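Local structure of thiol peroxidase (Mycobacterium tuberculosis, 1Y25) at residues T28-D33 and S105-S110; P53-P58 and P86-R91; R130-I135 and Q152-E157. The protein probably reduces hydrogen peroxide and organic hydroperoxides to water and alcohols at the expense of thioredoxin, protecting the cell against oxidative stress. The protein carries 1 engineered substitution. All coordinates share one frame; numbering follows the deposited sequence.

Contact 1: T28-D33 and S105-S110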
# COMPACT_ATOMS: atom_id res chain seq x y z
N THR A 28 -14.43 -6.22 0.41
CA THR A 28 -15.64 -6.87 0.04
C THR A 28 -16.50 -5.75 -0.58
O THR A 28 -16.44 -4.59 -0.19
CB THR A 28 -16.35 -7.56 1.27
OG1 THR A 28 -16.50 -6.60 2.29
CG2 THR A 28 -15.52 -8.73 1.82
N LEU A 29 -17.20 -6.10 -1.65
CA LEU A 29 -18.07 -5.21 -2.35
C LEU A 29 -19.36 -5.96 -2.66
O LEU A 29 -19.43 -7.18 -2.45
CB LEU A 29 -17.38 -4.77 -3.62
CG LEU A 29 -16.22 -3.82 -3.40
CD1 LEU A 29 -15.56 -3.58 -4.75
CD2 LEU A 29 -16.62 -2.43 -2.81
N THR A 30 -20.36 -5.26 -3.19
CA THR A 30 -21.64 -5.91 -3.54
C THR A 30 -21.83 -5.98 -5.07
O THR A 30 -21.71 -4.95 -5.76
CB THR A 30 -22.86 -5.20 -2.83
OG1 THR A 30 -22.63 -5.14 -1.41
CG2 THR A 30 -24.21 -5.91 -3.11
N GLY A 31 -22.08 -7.20 -5.57
CA GLY A 31 -22.30 -7.48 -6.98
C GLY A 31 -23.75 -7.26 -7.32
O GLY A 31 -24.57 -6.98 -6.42
N GLY A 32 -24.08 -7.35 -8.62
CA GLY A 32 -25.41 -6.97 -9.13
C GLY A 32 -26.52 -7.81 -8.59
O GLY A 32 -27.68 -7.39 -8.55
N ASP A 33 -26.17 -8.98 -8.14
CA ASP A 33 -27.12 -9.96 -7.57
C ASP A 33 -27.18 -9.83 -6.05
O ASP A 33 -27.78 -10.65 -5.41
CB ASP A 33 -26.69 -11.40 -7.95
CG ASP A 33 -25.33 -11.81 -7.32
OD1 ASP A 33 -24.53 -10.93 -6.99
OD2 ASP A 33 -25.03 -13.01 -7.14
N SER A 105 -20.37 -2.58 -6.00
CA SER A 105 -20.88 -1.43 -5.24
C SER A 105 -20.18 -1.39 -3.86
O SER A 105 -20.12 -2.41 -3.17
CB SER A 105 -22.42 -1.56 -5.07
OG SER A 105 -22.94 -0.49 -4.36
N ALA A 106 -19.72 -0.19 -3.46
CA ALA A 106 -19.25 0.07 -2.12
C ALA A 106 -20.32 0.64 -1.21
O ALA A 106 -20.01 1.17 -0.15
CB ALA A 106 -18.03 0.98 -2.19
N PHE A 107 -21.59 0.55 -1.60
CA PHE A 107 -22.62 1.30 -0.87
C PHE A 107 -22.72 0.84 0.63
O PHE A 107 -23.15 1.60 1.45
CB PHE A 107 -24.00 1.21 -1.58
CG PHE A 107 -24.83 0.03 -1.19
CD1 PHE A 107 -25.90 0.17 -0.33
CD2 PHE A 107 -24.52 -1.27 -1.66
CE1 PHE A 107 -26.64 -0.92 0.05
CE2 PHE A 107 -25.28 -2.34 -1.31
CZ PHE A 107 -26.34 -2.17 -0.46
N ARG A 108 -22.29 -0.40 0.96
CA ARG A 108 -22.30 -0.91 2.35
C ARG A 108 -20.96 -1.53 2.71
O ARG A 108 -20.88 -2.42 3.55
CB ARG A 108 -23.46 -1.91 2.57
CG ARG A 108 -23.44 -3.11 1.66
CD ARG A 108 -24.52 -4.10 2.10
NE ARG A 108 -24.59 -5.29 1.23
CZ ARG A 108 -25.69 -5.91 0.81
NH1 ARG A 108 -26.89 -5.43 1.05
NH2 ARG A 108 -25.58 -6.95 0.02
N ASP A 109 -19.89 -1.07 2.06
CA ASP A 109 -18.57 -1.52 2.41
C ASP A 109 -17.59 -0.33 2.58
O ASP A 109 -17.90 0.79 2.19
CB ASP A 109 -18.10 -2.50 1.34
CG ASP A 109 -18.81 -3.85 1.44
OD1 ASP A 109 -18.48 -4.53 2.44
OD2 ASP A 109 -19.71 -4.21 0.56
N SER A 110 -16.42 -0.60 3.15
CA SER A 110 -15.33 0.45 3.45
C SER A 110 -14.28 0.77 2.38
O SER A 110 -13.36 1.58 2.58
CB SER A 110 -14.55 0.10 4.71
OG SER A 110 -14.02 -1.20 4.69
O HOH W 1 -21.22 -2.74 -0.64
O HOH W 2 -22.74 -8.02 -0.54
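Ser105 O is gripped by two donors: the backbone N of Thr30, at 2.9 Å and on a carbonyl lone pair, and a bound water. Ser105 N in turn donates to Thr30 O at 2.7 Å. This pair of backbone bonds is a single antiparallel bridge of the hydrogen-bonded type, and side chains then extend the contact beyond it. Thr30 OG1 donates to the same water at 2.9 Å, while Arg108 N also donates to it, so that one solvent molecule joins the bridge to the loop that follows it. A second water donates to Thr30 OG1 and accepts from Arg108 NH2 at the edge of the guanidinium, in its plane. Arg108 NE adds only a weak bond to Thr30 OG1, 3.3 Å long. The arginine leaves its backbone with CG between N and the carbonyl carbon (chi1 58°) and runs extended from CG to NE, which lays CG over one face of the Phe107 ring and brings Phe107 CE2 above one face of the guanidinium. At the beginning of the strand, Thr28 OG1 donates to Asp109 OD1 at 2.9 Å, approaching from above the carboxylate plane, 58° out of it. On the apolar side, Leu29 CD2 meets Ala106 CB at 3.7 Å. The loop has internal order of its own: Ser105 OG accepts from Phe107 N in an ST turn and also bonds to Asp84 O, and a type I turn follows from Ala106 to Asp109. The strand 28-30, paired through Leu29 with Ile37, is thus tied to the end of strand 101-105, with Phe111 of helix 111-114 against Leu29 and Ala106 and Pro86 of helix 86-96 against Thr30, Ser105 and Phe107.

Contact 2: P53-P58 and P86-R91; sequences PSVDTP and PFAQKR. With ACT (acetate ion), chain C.
Asp56 and Arg91 form a salt bridge in which NH1 of Arg91 reaches OD2 of Asp56 at 3.0 Å. As a hydrogen bond it is weak, with an N-H...O angle of 134°, although the carboxylate and guanidinium planes lie only 28° apart. The arginine gets there by bending at chi2 and chi3 rather than extending. The other carboxylate oxygen, Asp56 OD1, rests on the methyl of Ala88, one helical turn earlier, at 3.7 Å from CB. Val55 CG2 meets the methyl CB of Ala88 at 4.2 Å and lies alongside the carbonyl Ala88 O. A second shell fixes the type I turn from Ser54 to Thr57. Ser54 OG accepts from Asp56 N at 3.1 Å in an ST turn and bonds to Asp84 OD1, while the other oxygen of Asp84 takes Val55 N, so the Asp84 carboxylate holds both Ser54 and Val55. Farther out, Thr57 stands at the N-cap position of helix 58-74, with OG1 close to the bound acetate and to Ser60. The acetate probably came from the crystallisation liquor. Pro53, Thr57 and position 60 match the PxxxTxxC signature of peroxiredoxins, with the engineered Ser60 replacing the predicted peroxidatic cysteine; helix 86-96, against which this active-site loop packs, carries Cys93, its predicted disulfide partner in this atypical two-cysteine family.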
# COMPACT_ATOMS: atom_id res chain seq x y z
N PRO A 53 -17.24 8.18 -9.52
CA PRO A 53 -18.46 8.70 -8.86
C PRO A 53 -19.78 7.89 -9.09
O PRO A 53 -20.41 7.48 -8.13
CB PRO A 53 -18.53 10.19 -9.32
CG PRO A 53 -17.16 10.53 -9.77
CD PRO A 53 -16.49 9.24 -10.24
N SER A 54 -20.18 7.64 -10.34
CA SER A 54 -21.44 7.00 -10.66
C SER A 54 -21.54 6.59 -12.13
O SER A 54 -21.11 7.37 -12.96
CB SER A 54 -22.61 7.97 -10.38
OG SER A 54 -23.84 7.34 -10.66
N VAL A 55 -22.16 5.44 -12.45
CA VAL A 55 -22.54 5.08 -13.81
C VAL A 55 -23.51 6.01 -14.48
O VAL A 55 -23.62 6.02 -15.74
CB VAL A 55 -23.13 3.65 -13.92
CG1 VAL A 55 -22.16 2.62 -13.57
CG2 VAL A 55 -24.43 3.39 -13.05
N ASP A 56 -24.27 6.71 -13.65
CA ASP A 56 -25.21 7.69 -14.05
C ASP A 56 -24.71 9.12 -14.16
O ASP A 56 -25.51 10.05 -14.03
CB ASP A 56 -26.44 7.63 -13.11
CG ASP A 56 -27.18 6.35 -13.23
OD1 ASP A 56 -27.44 5.64 -12.23
OD2 ASP A 56 -27.51 6.04 -14.36
N THR A 57 -23.41 9.25 -14.33
CA THR A 57 -22.69 10.46 -14.79
C THR A 57 -21.84 10.14 -16.03
O THR A 57 -21.40 8.99 -16.18
CB THR A 57 -21.78 11.05 -13.67
OG1 THR A 57 -20.77 10.10 -13.32
CG2 THR A 57 -22.61 11.36 -12.47
N PRO A 58 -21.71 11.12 -16.95
CA PRO A 58 -21.27 10.81 -18.30
C PRO A 58 -19.86 10.34 -18.55
O PRO A 58 -19.69 9.45 -19.37
CB PRO A 58 -21.54 12.09 -19.08
CG PRO A 58 -22.18 13.07 -18.16
CD PRO A 58 -22.27 12.52 -16.84
N PRO A 86 -26.18 -1.44 -6.30
CA PRO A 86 -26.09 -2.50 -7.30
C PRO A 86 -27.06 -2.44 -8.43
O PRO A 86 -26.77 -2.85 -9.54
CB PRO A 86 -26.39 -3.73 -6.48
CG PRO A 86 -25.72 -3.40 -5.20
CD PRO A 86 -26.22 -2.02 -4.95
N PHE A 87 -28.29 -2.05 -8.15
CA PHE A 87 -29.34 -2.03 -9.17
C PHE A 87 -29.09 -1.06 -10.34
O PHE A 87 -29.46 -1.39 -11.49
CB PHE A 87 -30.69 -1.76 -8.55
CG PHE A 87 -30.93 -2.47 -7.25
CD1 PHE A 87 -31.20 -3.83 -7.22
CD2 PHE A 87 -30.84 -1.77 -6.06
CE1 PHE A 87 -31.47 -4.46 -6.00
CE2 PHE A 87 -31.07 -2.35 -4.89
CZ PHE A 87 -31.42 -3.73 -4.83
N ALA A 88 -28.46 0.11 -10.05
CA ALA A 88 -28.05 1.07 -11.10
C ALA A 88 -26.98 0.53 -11.99
O ALA A 88 -27.04 0.74 -13.16
CB ALA A 88 -27.58 2.38 -10.51
N GLN A 89 -25.98 -0.12 -11.41
CA GLN A 89 -24.87 -0.71 -12.15
C GLN A 89 -25.33 -1.80 -13.08
O GLN A 89 -24.94 -1.84 -14.25
CB GLN A 89 -23.87 -1.28 -11.17
CG GLN A 89 -23.10 -0.20 -10.43
CD GLN A 89 -22.10 -0.77 -9.43
OE1 GLN A 89 -21.10 -0.12 -9.11
NE2 GLN A 89 -22.33 -1.98 -8.98
N LYS A 90 -26.14 -2.68 -12.53
CA LYS A 90 -26.73 -3.74 -13.26
C LYS A 90 -27.66 -3.27 -14.40
O LYS A 90 -27.69 -3.83 -15.47
CB LYS A 90 -27.57 -4.62 -12.31
CG LYS A 90 -27.99 -5.90 -12.96
CD LYS A 90 -29.06 -6.64 -12.24
CE LYS A 90 -29.35 -7.96 -13.00
NZ LYS A 90 -30.82 -8.49 -12.80
N ARG A 91 -28.50 -2.28 -14.11
CA ARG A 91 -29.33 -1.70 -15.13
C ARG A 91 -28.47 -1.08 -16.25
O ARG A 91 -28.80 -1.21 -17.40
CB ARG A 91 -30.25 -0.69 -14.49
CG ARG A 91 -31.21 0.09 -15.39
CD ARG A 91 -31.04 1.61 -15.03
NE ARG A 91 -30.34 2.14 -16.16
CZ ARG A 91 -29.25 2.90 -16.12
NH1 ARG A 91 -28.73 3.34 -14.91
NH2 ARG A 91 -28.67 3.20 -17.35
C ACT C . -18.81 12.46 -14.41
O ACT C . -18.44 11.24 -14.48
OXT ACT C . -19.21 12.90 -15.53
CH3 ACT C . -18.86 13.32 -13.17

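Contact 3: R130-I135 and Q152-E157. With ACT (acetate ion), chain C.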
# COMPACT_ATOMS: atom_id res chain seq x y z
N ARG A 130 -12.51 9.74 -9.13
CA ARG A 130 -12.12 8.94 -10.30
C ARG A 130 -10.69 8.47 -10.11
O ARG A 130 -9.78 9.27 -9.87
CB ARG A 130 -12.26 9.73 -11.56
CG ARG A 130 -12.27 8.91 -12.76
CD ARG A 130 -12.48 9.72 -14.00
NE ARG A 130 -13.57 10.67 -13.95
CZ ARG A 130 -14.86 10.37 -13.84
NH1 ARG A 130 -15.27 9.13 -13.75
NH2 ARG A 130 -15.74 11.32 -13.73
N ALA A 131 -10.50 7.16 -10.09
CA ALA A 131 -9.19 6.58 -9.91
C ALA A 131 -9.12 5.19 -10.59
O ALA A 131 -10.13 4.56 -10.83
CB ALA A 131 -8.88 6.46 -8.37
N ILE A 132 -7.88 4.73 -10.84
CA ILE A 132 -7.57 3.42 -11.32
C ILE A 132 -6.57 2.84 -10.33
O ILE A 132 -5.61 3.55 -9.91
CB ILE A 132 -6.92 3.40 -12.79
CG1 ILE A 132 -7.77 4.10 -13.83
CG2 ILE A 132 -6.63 2.01 -13.26
CD1 ILE A 132 -9.18 3.57 -14.00
N VAL A 133 -6.82 1.58 -9.98
CA VAL A 133 -5.86 0.73 -9.29
C VAL A 133 -5.77 -0.60 -10.03
O VAL A 133 -6.77 -1.29 -10.16
CB VAL A 133 -6.21 0.45 -7.73
CG1 VAL A 133 -5.14 -0.40 -7.12
CG2 VAL A 133 -6.34 1.76 -6.88
N VAL A 134 -4.56 -0.97 -10.45
CA VAL A 134 -4.25 -2.36 -10.93
C VAL A 134 -3.55 -3.17 -9.86
O VAL A 134 -2.55 -2.70 -9.31
CB VAL A 134 -3.48 -2.38 -12.24
CG1 VAL A 134 -3.08 -3.81 -12.67
CG2 VAL A 134 -4.26 -1.67 -13.34
N ILE A 135 -4.19 -4.28 -9.45
CA ILE A 135 -3.64 -5.25 -8.50
C ILE A 135 -3.06 -6.42 -9.33
O ILE A 135 -3.76 -6.98 -10.13
CB ILE A 135 -4.74 -5.77 -7.52
CG1 ILE A 135 -5.49 -4.57 -6.89
CG2 ILE A 135 -4.15 -6.83 -6.52
CD1 ILE A 135 -6.75 -4.95 -6.17
N GLN A 152 -12.40 14.67 -16.11
CA GLN A 152 -11.45 14.09 -17.05
C GLN A 152 -11.56 12.54 -16.98
O GLN A 152 -11.89 11.94 -15.95
CB GLN A 152 -10.05 14.52 -16.59
CG GLN A 152 -8.80 14.15 -17.45
CD GLN A 152 -7.47 14.55 -16.76
OE1 GLN A 152 -6.50 13.69 -16.57
NE2 GLN A 152 -7.40 15.83 -16.37
N GLU A 153 -11.28 11.90 -18.09
CA GLU A 153 -11.30 10.47 -18.20
C GLU A 153 -9.99 9.91 -17.71
O GLU A 153 -8.94 10.56 -17.73
CB GLU A 153 -11.57 10.04 -19.64
CG GLU A 153 -12.97 10.24 -20.19
CD GLU A 153 -13.03 9.70 -21.64
OE1 GLU A 153 -12.58 8.62 -21.91
OE2 GLU A 153 -13.57 10.34 -22.51
N PRO A 154 -10.03 8.65 -17.28
CA PRO A 154 -8.80 8.05 -16.88
C PRO A 154 -7.89 7.68 -18.07
O PRO A 154 -8.29 7.65 -19.25
CB PRO A 154 -9.22 6.81 -16.10
CG PRO A 154 -10.58 6.50 -16.59
CD PRO A 154 -11.17 7.73 -17.19
N ASN A 155 -6.64 7.45 -17.72
CA ASN A 155 -5.68 7.01 -18.69
C ASN A 155 -5.86 5.50 -18.91
O ASN A 155 -5.27 4.65 -18.17
CB ASN A 155 -4.24 7.36 -18.18
CG ASN A 155 -3.18 7.17 -19.24
OD1 ASN A 155 -3.29 6.33 -20.15
ND2 ASN A 155 -2.15 7.93 -19.11
N TYR A 156 -6.66 5.14 -19.90
CA TYR A 156 -6.89 3.72 -20.22
C TYR A 156 -5.57 2.98 -20.58
O TYR A 156 -5.28 1.90 -20.08
CB TYR A 156 -7.92 3.54 -21.37
CG TYR A 156 -9.20 4.33 -21.15
CD1 TYR A 156 -9.41 5.50 -21.83
CD2 TYR A 156 -10.21 3.89 -20.21
CE1 TYR A 156 -10.60 6.30 -21.56
CE2 TYR A 156 -11.39 4.63 -20.06
CZ TYR A 156 -11.54 5.86 -20.69
OH TYR A 156 -12.65 6.63 -20.53
N GLU A 157 -4.81 3.58 -21.47
CA GLU A 157 -3.67 2.86 -22.04
C GLU A 157 -2.68 2.43 -20.99
O GLU A 157 -2.20 1.28 -21.04
CB GLU A 157 -2.94 3.69 -23.11
CG GLU A 157 -3.80 4.07 -24.34
CD GLU A 157 -4.27 2.88 -25.21
OE1 GLU A 157 -3.90 1.68 -24.98
OE2 GLU A 157 -5.01 3.16 -26.18
C ACT C . -18.81 12.46 -14.41
O ACT C . -18.44 11.24 -14.48
OXT ACT C . -19.21 12.90 -15.53
CH3 ACT C . -18.86 13.32 -13.17
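The guanidinium of Arg130 has the acetate ion at its edge, with NH2 donating to the acetate O at 2.8 Å, while Gln152 O comes at it obliquely, 2.9 Å from NE. The second flat group, the Tyr156 ring, has Pro154 O above one face, offset toward the rim at 3.4 Å from the plane, Glu153 OE1 at its edge, and Phe67 of helix 58-74 in an edge-to-face pairing. Both belong to the thioredoxin-like fold of a peroxiredoxin: Arg130 directly precedes the central-sheet strand 131-135, and the loop 152-155 leads into the C-terminal helix 156-163. Arg130 leaves with CG anti to the backbone N and bends at chi3 (-47°), a turn that swings NE toward the Gln152 carbonyl. Its partners also include Ile150 O, bonded to NH2, and the engineered Ser60, whose OG is hydrogen-bonded to NH1. With several acceptors spread around it, the buried guanidinium is held in orientation beside the predicted catalytic position, consistent with the active-site arginine of peroxiredoxins; the acetate shows that an anion can bind there. At the start of the helix, Asn155 is the N-cap, its OD1 accepting from Ala158 N. Alongside the arginine's CD, Pro154 packs by its ring: CD lies 4.0 Å from Arg130 CD, and CB touches Ile132 CG1 at 3.8 Å.

After the N-terminal hairpin of strands 3-6 and 9-12, the chain reaches strand 28-30, which opens contact 1; that loop closes at the end of strand 101-105, enclosing two helices and much of the central sheet. Contact 2 lies wholly within this span, joining the active-site loop to helix 86-96, and the two adjoin at the start of helix 86-96. Contact 3 follows in series, closing a short loop through strand 141-146 that brings the loop leading into the C-terminal helix back to Arg130 and strand 131-135. None of the loops cross. Contacts 1 and 3 lie on opposite sides of the chain's centre, about 20 Å apart between centres, whereas contacts 2 and 3 meet at Pro53 and Arg130 and share the acetate.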